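Local coordinates for designed helical repeat protein (Synthetic construct, PDB 5CWM), which is a computationally designed protein with no known biological function, made in a study exploring the range of possible repeat architectures, at residues V70-L78 and A89-A100; A161-E169 and E213-L224. All blocks are in the same frame, centred on the assembly; numbering follows the deposited sequence.

Overall arrangement
From the N terminus, eight helices follow one another through short connections. Contact 1 comes first: the loop after helix 60-84 turns the chain back, and 70-78 packs antiparallel on 89-100 of the next helix, closing a helical hairpin. Contact 2 lies further along and closes a longer loop, since 161-169 on helix 144-170 meets 213-224 on the C-terminal helix 201-226, with helix 174-198 between them along the chain. The two contacts are in series, neither nested nor crossed. Their centres are about 31 Å apart on opposite sides of the chain's centre: contact 1 ties neighbouring helices together within the array, whereas contact 2 joins parallel helices at its C-terminal end.

Contact 1: V70-L78 and A89-A100; sequences VVRVAELLL and ALERALRVAEEA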
# COMPACT_ATOMS: atom_id res chain seq x y z
N VAL A 70 4.36 -7.46 -2.35
CA VAL A 70 5.30 -6.42 -2.75
C VAL A 70 5.47 -5.40 -1.63
O VAL A 70 6.58 -4.96 -1.33
CB VAL A 70 4.85 -5.70 -4.04
CG1 VAL A 70 5.69 -4.46 -4.30
CG2 VAL A 70 4.91 -6.65 -5.23
N VAL A 71 4.35 -5.04 -0.99
CA VAL A 71 4.37 -4.13 0.16
C VAL A 71 5.18 -4.74 1.30
O VAL A 71 5.99 -4.06 1.94
CB VAL A 71 2.94 -3.81 0.64
CG1 VAL A 71 2.98 -2.99 1.92
CG2 VAL A 71 2.17 -3.08 -0.44
N ARG A 72 4.95 -6.03 1.55
CA ARG A 72 5.73 -6.78 2.53
C ARG A 72 7.23 -6.64 2.25
O ARG A 72 8.02 -6.32 3.15
CB ARG A 72 5.32 -8.26 2.50
CG ARG A 72 6.15 -9.17 3.38
CD ARG A 72 5.49 -9.38 4.73
NE ARG A 72 6.20 -10.35 5.54
CZ ARG A 72 5.96 -11.66 5.53
NH1 ARG A 72 5.01 -12.15 4.74
NH2 ARG A 72 6.65 -12.47 6.31
N VAL A 73 7.60 -6.88 1.00
CA VAL A 73 8.99 -6.75 0.56
C VAL A 73 9.51 -5.34 0.82
O VAL A 73 10.65 -5.17 1.25
CB VAL A 73 9.14 -7.09 -0.94
CG1 VAL A 73 10.52 -6.71 -1.44
CG2 VAL A 73 8.86 -8.56 -1.18
N ALA A 74 8.68 -4.34 0.56
CA ALA A 74 9.07 -2.95 0.76
C ALA A 74 9.37 -2.65 2.23
O ALA A 74 10.40 -2.05 2.56
CB ALA A 74 7.98 -2.02 0.24
N GLU A 75 8.46 -3.07 3.11
CA GLU A 75 8.67 -2.92 4.55
C GLU A 75 9.97 -3.61 4.97
O GLU A 75 10.76 -3.06 5.75
CB GLU A 75 7.49 -3.50 5.34
CG GLU A 75 6.16 -2.82 5.08
CD GLU A 75 5.01 -3.47 5.84
OE1 GLU A 75 5.23 -4.55 6.43
OE2 GLU A 75 3.90 -2.91 5.84
N LEU A 76 10.18 -4.80 4.43
CA LEU A 76 11.39 -5.56 4.71
C LEU A 76 12.63 -4.78 4.29
O LEU A 76 13.64 -4.78 4.99
CB LEU A 76 11.35 -6.91 3.99
CG LEU A 76 12.58 -7.80 4.16
CD1 LEU A 76 12.91 -8.00 5.63
CD2 LEU A 76 12.37 -9.14 3.47
N LEU A 77 12.55 -4.10 3.15
CA LEU A 77 13.66 -3.32 2.64
C LEU A 77 13.88 -2.08 3.49
O LEU A 77 15.01 -1.59 3.60
CB LEU A 77 13.41 -2.91 1.18
CG LEU A 77 13.43 -4.06 0.17
CD1 LEU A 77 13.39 -3.53 -1.25
CD2 LEU A 77 14.65 -4.94 0.39
N LEU A 78 12.82 -1.57 4.10
CA LEU A 78 12.95 -0.46 5.04
C LEU A 78 13.69 -0.92 6.30
O LEU A 78 14.55 -0.22 6.82
CB LEU A 78 11.58 0.12 5.41
CG LEU A 78 11.57 1.17 6.52
CD1 LEU A 78 12.50 2.33 6.18
CD2 LEU A 78 10.16 1.68 6.77
N ALA A 89 20.00 1.28 0.06
CA ALA A 89 18.96 0.32 0.41
C ALA A 89 17.66 1.04 0.77
O ALA A 89 16.56 0.56 0.45
CB ALA A 89 19.41 -0.56 1.57
N LEU A 90 17.79 2.18 1.43
CA LEU A 90 16.64 3.00 1.79
C LEU A 90 15.95 3.54 0.53
O LEU A 90 14.72 3.56 0.43
CB LEU A 90 17.07 4.15 2.69
CG LEU A 90 15.98 5.03 3.30
CD1 LEU A 90 14.95 4.18 4.03
CD2 LEU A 90 16.60 6.05 4.24
N GLU A 91 16.77 3.96 -0.43
CA GLU A 91 16.25 4.44 -1.71
C GLU A 91 15.53 3.32 -2.45
O GLU A 91 14.49 3.54 -3.07
CB GLU A 91 17.39 4.99 -2.58
CG GLU A 91 17.96 6.31 -2.08
CD GLU A 91 19.24 6.69 -2.79
OE1 GLU A 91 19.76 5.87 -3.58
OE2 GLU A 91 19.73 7.82 -2.56
N ARG A 92 16.07 2.11 -2.37
CA ARG A 92 15.44 0.94 -2.98
C ARG A 92 14.10 0.65 -2.33
O ARG A 92 13.12 0.33 -3.01
CB ARG A 92 16.36 -0.28 -2.89
CG ARG A 92 17.67 -0.12 -3.63
CD ARG A 92 18.47 -1.41 -3.63
NE ARG A 92 19.73 -1.28 -4.35
CZ ARG A 92 20.51 -2.30 -4.70
NH1 ARG A 92 20.15 -3.54 -4.39
NH2 ARG A 92 21.64 -2.08 -5.35
N ALA A 93 14.05 0.77 -1.00
CA ALA A 93 12.80 0.62 -0.26
C ALA A 93 11.77 1.64 -0.74
O ALA A 93 10.60 1.31 -0.96
CB ALA A 93 13.05 0.77 1.23
N LEU A 94 12.23 2.88 -0.91
CA LEU A 94 11.39 3.95 -1.43
C LEU A 94 10.81 3.60 -2.80
O LEU A 94 9.61 3.74 -3.03
CB LEU A 94 12.18 5.26 -1.51
CG LEU A 94 11.45 6.49 -2.05
CD1 LEU A 94 10.23 6.81 -1.20
CD2 LEU A 94 12.39 7.69 -2.09
N ARG A 95 11.68 3.13 -3.69
CA ARG A 95 11.27 2.75 -5.04
C ARG A 95 10.24 1.63 -5.04
O ARG A 95 9.22 1.71 -5.73
CB ARG A 95 12.49 2.33 -5.87
CG ARG A 95 13.50 3.44 -6.11
CD ARG A 95 12.88 4.62 -6.83
NE ARG A 95 13.86 5.67 -7.09
CZ ARG A 95 14.16 6.65 -6.24
NH1 ARG A 95 13.55 6.70 -5.06
NH2 ARG A 95 15.06 7.56 -6.56
N VAL A 96 10.51 0.59 -4.25
CA VAL A 96 9.60 -0.55 -4.17
C VAL A 96 8.25 -0.14 -3.58
O VAL A 96 7.21 -0.64 -4.00
CB VAL A 96 10.21 -1.69 -3.32
CG1 VAL A 96 9.21 -2.82 -3.12
CG2 VAL A 96 11.47 -2.22 -3.99
N ALA A 97 8.26 0.79 -2.63
CA ALA A 97 7.02 1.32 -2.08
C ALA A 97 6.22 2.08 -3.13
O ALA A 97 5.02 1.83 -3.34
CB ALA A 97 7.31 2.21 -0.88
N GLU A 98 6.90 3.01 -3.80
CA GLU A 98 6.29 3.81 -4.86
C GLU A 98 5.68 2.93 -5.95
O GLU A 98 4.62 3.23 -6.49
CB GLU A 98 7.31 4.77 -5.48
CG GLU A 98 7.78 5.87 -4.55
CD GLU A 98 8.80 6.79 -5.21
OE1 GLU A 98 9.30 7.71 -4.53
OE2 GLU A 98 9.09 6.59 -6.40
N GLU A 99 6.37 1.83 -6.26
CA GLU A 99 5.86 0.86 -7.23
C GLU A 99 4.62 0.17 -6.67
O GLU A 99 3.61 0.02 -7.36
CB GLU A 99 6.93 -0.17 -7.58
CG GLU A 99 6.49 -1.22 -8.59
CD GLU A 99 6.36 -0.66 -10.00
OE1 GLU A 99 6.92 0.42 -10.27
OE2 GLU A 99 5.68 -1.31 -10.83
N ALA A 100 4.71 -0.25 -5.41
CA ALA A 100 3.61 -0.94 -4.74
C ALA A 100 2.33 -0.12 -4.77
O ALA A 100 1.24 -0.67 -4.89
CB ALA A 100 4.00 -1.27 -3.30
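L77 and V96 meet without any flat group between them: the guanidinium of R92 leads away to a salt bridge with E41, and that of R95 has L94 CG of its own helix at its edge, in plane. The contact itself is aliphatic and has no hydrogen bond across it. L77 holds CG anti to its carbonyl carbon (chi1 -68°), which sends CD1 across V96 at about a right angle, 3.6 Å from V96 CG2. The two branches of V96 divide the work, for CG1 turns instead to A74, 3.7 Å from A74 CB, and passes V70 CG1 at 4.1 Å. Alanine suits the positions where the backbones come together: A93 CB lies 3.7 Å from L77 CB, and the L77 and A93 CA atoms are 5.0 Å apart. At one end A100 CB touches both V70 CG1 and V71 CG2; at the other, L78 and L90 run side by side and touch through their CD1 atoms at 3.7 Å. With A74, A93 and A100 small at the interface, the segment axes can approach to 8.3 Å in a nearly antiparallel pair, 162° apart. Helix 30-57 covers this hairpin through L37 and A40 on L77 and A44 on V73, while helix 117-141 packs against it with L126 on V71 and L133 on A74.

Contact 2: A161-E169 and E213-L224; sequences AKRVLELAE and EARELQERVKEL
Parallel packing of two helices that are not consecutive in the chain, a recurring element of helical repeat folds, brings 161-169 alongside 213-224, with axes 11.4 Å apart and only 5° from parallel. L165 suits the buried side: its CD1 reaches both L217 CG and V221 CG2, each at 3.6 Å, and its CD2 lies 4.2 Å above the plane of the R220 guanidinium, over the centre of one face. R220 is a knob among K162, L165, E166 and E169. Its bent chain delivers NH2 to E169 OE2 in a salt bridge of 2.7 Å, the carboxylate and guanidinium planes turned 60° apart. With CG between backbone N and carbonyl carbon (chi1 69°), the crowded position, and its chain extended beyond, E169 reaches R220 NH2, while E169 CB rests 3.8 Å from L224 CD2. A serine here would keep that CB but would probably leave R220 NH2 without its salt-bridge mate and the guanidinium freer to turn. K162 answers as a knob among E213, E216, L217 and R220: its aliphatic CE packs on L217 CD1 at 3.6 Å, and its NZ stands 4.1 Å from E216 OE1, near enough for charge attraction but beyond a salt bridge. Long chains with charged ends thus span the wide separation, apolar along the shaft and polar at the tip. Helix 174-198 backs the pair, V181 touching both L165 and V221. The reciprocal knobs of K162 and R220 make this knobs-into-holes packing, consistent with helices stacked in a repeat array.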
# COMPACT_ATOMS: atom_id res chain seq x y z
N ALA A 161 -11.10 5.69 -2.79
CA ALA A 161 -12.16 5.17 -1.93
C ALA A 161 -13.53 5.59 -2.44
O ALA A 161 -14.52 4.87 -2.27
CB ALA A 161 -11.95 5.63 -0.50
N LYS A 162 -13.59 6.76 -3.07
CA LYS A 162 -14.83 7.23 -3.69
C LYS A 162 -15.23 6.31 -4.85
O LYS A 162 -16.39 5.97 -4.99
CB LYS A 162 -14.68 8.67 -4.19
CG LYS A 162 -15.78 9.10 -5.16
CD LYS A 162 -15.71 10.58 -5.49
CE LYS A 162 -16.08 11.43 -4.28
NZ LYS A 162 -16.22 12.87 -4.62
N ARG A 163 -14.25 5.93 -5.66
CA ARG A 163 -14.49 5.01 -6.77
C ARG A 163 -14.96 3.65 -6.26
O ARG A 163 -15.86 3.04 -6.83
CB ARG A 163 -13.23 4.85 -7.62
CG ARG A 163 -12.86 6.09 -8.41
CD ARG A 163 -11.52 5.92 -9.13
NE ARG A 163 -11.51 4.75 -10.00
CZ ARG A 163 -10.48 4.38 -10.75
NH1 ARG A 163 -9.37 5.11 -10.74
NH2 ARG A 163 -10.55 3.30 -11.51
N VAL A 164 -14.34 3.19 -5.17
CA VAL A 164 -14.76 1.95 -4.54
C VAL A 164 -16.20 2.05 -4.06
O VAL A 164 -16.99 1.11 -4.23
CB VAL A 164 -13.84 1.58 -3.35
CG1 VAL A 164 -14.47 0.49 -2.50
CG2 VAL A 164 -12.49 1.15 -3.86
N LEU A 165 -16.55 3.19 -3.49
CA LEU A 165 -17.92 3.45 -3.04
C LEU A 165 -18.88 3.43 -4.22
O LEU A 165 -20.02 2.96 -4.10
CB LEU A 165 -18.00 4.79 -2.31
CG LEU A 165 -19.32 5.18 -1.65
CD1 LEU A 165 -19.04 5.92 -0.35
CD2 LEU A 165 -20.18 6.04 -2.57
N GLU A 166 -18.42 3.94 -5.36
CA GLU A 166 -19.23 3.97 -6.58
C GLU A 166 -19.48 2.56 -7.09
O GLU A 166 -20.59 2.24 -7.51
CB GLU A 166 -18.54 4.81 -7.65
CG GLU A 166 -18.49 6.30 -7.34
CD GLU A 166 -17.58 7.07 -8.27
OE1 GLU A 166 -16.94 6.44 -9.14
OE2 GLU A 166 -17.50 8.31 -8.14
N LEU A 167 -18.46 1.72 -7.04
CA LEU A 167 -18.61 0.32 -7.43
C LEU A 167 -19.58 -0.39 -6.48
O LEU A 167 -20.43 -1.17 -6.91
CB LEU A 167 -17.26 -0.39 -7.43
CG LEU A 167 -17.27 -1.86 -7.85
CD1 LEU A 167 -17.76 -2.00 -9.29
CD2 LEU A 167 -15.89 -2.48 -7.69
N ALA A 168 -19.45 -0.09 -5.19
CA ALA A 168 -20.29 -0.69 -4.17
C ALA A 168 -21.76 -0.33 -4.35
O ALA A 168 -22.64 -1.18 -4.23
CB ALA A 168 -19.81 -0.28 -2.78
N GLU A 169 -22.02 0.94 -4.66
CA GLU A 169 -23.40 1.39 -4.86
C GLU A 169 -23.90 0.97 -6.24
O GLU A 169 -25.10 0.96 -6.49
CB GLU A 169 -23.51 2.91 -4.70
CG GLU A 169 -22.83 3.72 -5.79
CD GLU A 169 -23.06 5.21 -5.63
OE1 GLU A 169 -23.75 5.61 -4.68
OE2 GLU A 169 -22.53 5.98 -6.47
N GLU A 213 -14.74 15.29 1.64
CA GLU A 213 -15.09 14.10 0.87
C GLU A 213 -15.88 13.10 1.70
O GLU A 213 -16.88 12.56 1.24
CB GLU A 213 -13.83 13.42 0.32
CG GLU A 213 -14.12 12.15 -0.47
CD GLU A 213 -12.87 11.42 -0.88
OE1 GLU A 213 -11.78 11.75 -0.37
OE2 GLU A 213 -12.97 10.50 -1.72
N ALA A 214 -15.43 12.85 2.93
CA ALA A 214 -16.12 11.94 3.83
C ALA A 214 -17.49 12.50 4.21
O ALA A 214 -18.45 11.76 4.39
CB ALA A 214 -15.29 11.68 5.07
N ARG A 215 -17.55 13.82 4.34
CA ARG A 215 -18.80 14.51 4.67
C ARG A 215 -19.84 14.28 3.58
O ARG A 215 -21.02 14.10 3.86
CB ARG A 215 -18.54 16.00 4.86
CG ARG A 215 -19.74 16.79 5.36
CD ARG A 215 -19.40 18.27 5.45
NE ARG A 215 -18.12 18.48 6.12
CZ ARG A 215 -17.53 19.67 6.24
NH1 ARG A 215 -18.10 20.75 5.73
NH2 ARG A 215 -16.36 19.76 6.87
N GLU A 216 -19.39 14.29 2.32
CA GLU A 216 -20.29 14.03 1.20
C GLU A 216 -20.65 12.54 1.10
O GLU A 216 -21.83 12.18 0.93
CB GLU A 216 -19.65 14.50 -0.11
CG GLU A 216 -19.27 15.97 -0.13
CD GLU A 216 -18.50 16.35 -1.37
OE1 GLU A 216 -18.23 15.46 -2.20
OE2 GLU A 216 -18.16 17.55 -1.52
N LEU A 217 -19.64 11.69 1.20
CA LEU A 217 -19.79 10.25 1.03
C LEU A 217 -20.68 9.64 2.11
O LEU A 217 -21.35 8.64 1.87
CB LEU A 217 -18.42 9.57 1.04
CG LEU A 217 -17.76 9.32 -0.32
CD1 LEU A 217 -17.71 10.59 -1.16
CD2 LEU A 217 -16.36 8.75 -0.13
N GLN A 218 -20.69 10.25 3.29
CA GLN A 218 -21.58 9.82 4.36
C GLN A 218 -23.03 10.02 3.93
O GLN A 218 -23.88 9.14 4.13
CB GLN A 218 -21.29 10.59 5.65
CG GLN A 218 -22.23 10.25 6.80
CD GLN A 218 -22.11 8.81 7.26
OE1 GLN A 218 -21.06 8.19 7.13
NE2 GLN A 218 -23.20 8.27 7.80
N GLU A 219 -23.30 11.17 3.34
CA GLU A 219 -24.63 11.49 2.84
C GLU A 219 -25.00 10.60 1.66
O GLU A 219 -26.17 10.23 1.50
CB GLU A 219 -24.71 12.96 2.43
CG GLU A 219 -24.33 13.93 3.54
CD GLU A 219 -24.36 15.38 3.08
OE1 GLU A 219 -23.97 16.26 3.87
OE2 GLU A 219 -24.78 15.63 1.93
N ARG A 220 -24.01 10.24 0.85
CA ARG A 220 -24.26 9.35 -0.28
C ARG A 220 -24.63 7.94 0.18
O ARG A 220 -25.59 7.35 -0.33
CB ARG A 220 -23.03 9.29 -1.20
CG ARG A 220 -22.69 10.61 -1.85
CD ARG A 220 -21.59 10.45 -2.90
NE ARG A 220 -22.02 9.62 -4.02
CZ ARG A 220 -21.27 9.34 -5.08
NH1 ARG A 220 -20.04 9.84 -5.16
NH2 ARG A 220 -21.74 8.58 -6.05
N VAL A 221 -23.87 7.41 1.13
CA VAL A 221 -24.15 6.09 1.70
C VAL A 221 -25.50 6.12 2.40
O VAL A 221 -26.27 5.15 2.32
CB VAL A 221 -23.05 5.65 2.68
CG1 VAL A 221 -23.47 4.39 3.43
CG2 VAL A 221 -21.75 5.41 1.95
N LYS A 222 -25.79 7.23 3.07
CA LYS A 222 -27.09 7.43 3.70
C LYS A 222 -28.20 7.31 2.65
O LYS A 222 -29.19 6.60 2.86
CB LYS A 222 -27.15 8.79 4.39
CG LYS A 222 -28.41 9.03 5.20
CD LYS A 222 -28.42 10.44 5.78
CE LYS A 222 -27.17 10.71 6.59
NZ LYS A 222 -27.13 12.11 7.10
N GLU A 223 -28.01 7.99 1.53
CA GLU A 223 -28.95 7.92 0.41
C GLU A 223 -29.12 6.49 -0.09
O GLU A 223 -30.22 6.06 -0.41
CB GLU A 223 -28.48 8.82 -0.73
CG GLU A 223 -29.36 8.77 -1.97
CD GLU A 223 -28.72 9.43 -3.17
OE1 GLU A 223 -27.49 9.63 -3.15
OE2 GLU A 223 -29.45 9.75 -4.13
N LEU A 224 -28.01 5.75 -0.14
CA LEU A 224 -28.03 4.37 -0.60
C LEU A 224 -28.82 3.46 0.34
O LEU A 224 -29.57 2.60 -0.11
CB LEU A 224 -26.60 3.84 -0.75
CG LEU A 224 -26.47 2.41 -1.28
CD1 LEU A 224 -27.13 2.28 -2.64
CD2 LEU A 224 -25.01 1.99 -1.35